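Local structure of cellulose binding protein (Clavibacter michiganensis, 4JJO) at residues A[41-44]-A[45-48]. The protein binds polysaccharide and is associated with cell-wall loosening, as the expansin part of a longer, probably cellulose-hydrolysing enzyme. Numbering follows the deposited sequence.
Sequences EYSG and AAAC
The Tyr42 ring lies against the backbone of Ala45 and the sulfur of Cys48 in the turn that follows helix 39-42. Ala45 CA sits over one ring face, 3.8 Å from the Tyr42 centroid and 20° off the normal, a CH-pi contact. Ala45 N covers the same face nearer the rim, and Ala45 CB reaches Tyr42 CZ at 3.8 Å. Cys48 SG approaches obliquely, 3.6 Å from Tyr42 CE1, a sulfur-aromatic contact; this sulfur is disulfide-bonded to Cys23. Having CG anti to the backbone N (chi1 -173°) puts it beside the carbonyl carbon of Tyr42 and turns the ring toward Ala45 and Cys48. These residues belong to the double-psi beta-barrel domain of the expansin, in the link from helix 39-42 to strand 51-56. The Tyr42 hydroxyl hydrogen-bonds to the backbone O of Asp152 in the C-terminal domain, so this side chain links the two domains. Backbone hydrogen bonds close the turn: Ala47 N donates to Tyr42 O at 3.2 Å, Ala45 N adds a weak bond to the same oxygen, and Ala46 N donates to Ser43 O at 3.1 Å. The helix ends at Ser43, where phi turns positive, and Gly44 and Ala45 keep it positive as the chain turns back; a type I beta turn runs from Ala45 to Cys48. Ala47 CB packs 3.2 Å from Glu41 O, while the Glu41 carboxylate hydrogen-bonds to Ser38, Gly75 and Tyr99.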
loop_
_atom_site.group_PDB
_atom_site.type_symbol
_atom_site.label_atom_id
_atom_site.label_comp_id
_atom_site.label_asym_id
_atom_site.label_seq_id
_atom_site.Cartn_x
_atom_site.Cartn_y
_atom_site.Cartn_z
ATOM N N GLU A 41 7.954 5.695 9.629
ATOM C CA GLU A 41 6.871 6.122 8.751
ATOM C C GLU A 41 6.264 4.937 8.004
ATOM O O GLU A 41 5.088 4.964 7.641
ATOM C CB GLU A 41 7.370 7.186 7.769
ATOM C CG GLU A 41 7.772 8.493 8.445
ATOM C CD GLU A 41 8.354 9.506 7.481
ATOM O OE1 GLU A 41 7.578 10.313 6.929
ATOM O OE2 GLU A 41 9.587 9.505 7.288
ATOM N N TYR A 42 7.071 3.903 7.778
ATOM C CA TYR A 42 6.603 2.662 7.172
ATOM C C TYR A 42 5.598 1.995 8.103
ATOM O O TYR A 42 4.614 1.399 7.658
ATOM C CB TYR A 42 7.792 1.735 6.915
ATOM C CG TYR A 42 7.462 0.475 6.143
ATOM C CD1 TYR A 42 7.066 0.535 4.818
ATOM C CD2 TYR A 42 7.571 -0.776 6.736
ATOM C CE1 TYR A 42 6.779 -0.613 4.107
ATOM C CE2 TYR A 42 7.285 -1.924 6.032
ATOM C CZ TYR A 42 6.884 -1.838 4.720
ATOM O OH TYR A 42 6.600 -2.981 4.009
ATOM N N SER A 43 5.866 2.093 9.401
ATOM C CA SER A 43 4.898 1.716 10.424
ATOM C C SER A 43 4.420 0.273 10.280
ATOM O O SER A 43 3.220 -0.001 10.305
ATOM C CB SER A 43 3.704 2.667 10.364
ATOM O OG SER A 43 2.884 2.547 11.515
ATOM N N GLY A 44 5.365 -0.650 10.137
ATOM C CA GLY A 44 5.038 -2.062 10.037
ATOM C C GLY A 44 4.172 -2.359 8.830
ATOM O O GLY A 44 3.326 -3.255 8.873
ATOM N N ALA A 45 4.388 -1.594 7.762
ATOM C CA ALA A 45 3.685 -1.759 6.491
ATOM C C ALA A 45 2.302 -1.103 6.483
ATOM O O ALA A 45 1.578 -1.188 5.491
ATOM C CB ALA A 45 3.580 -3.232 6.118
ATOM N N ALA A 46 1.934 -0.437 7.572
ATOM C CA ALA A 46 0.635 0.232 7.634
ATOM C C ALA A 46 0.565 1.405 6.653
ATOM O O ALA A 46 -0.517 1.824 6.245
ATOM C CB ALA A 46 0.349 0.702 9.050
ATOM N N ALA A 47 1.724 1.929 6.272
ATOM C CA ALA A 47 1.782 3.034 5.320
ATOM C C ALA A 47 1.642 2.547 3.878
ATOM O O ALA A 47 1.412 3.342 2.970
ATOM C CB ALA A 47 3.080 3.803 5.486
ATOM N N CYS A 48 1.786 1.244 3.666
ATOM C CA CYS A 48 1.709 0.692 2.318
ATOM C C CYS A 48 0.402 1.075 1.639
ATOM O O CYS A 48 -0.668 1.007 2.244
ATOM C CB CYS A 48 1.854 -0.825 2.351
ATOM S SG CYS A 48 3.501 -1.358 2.825
#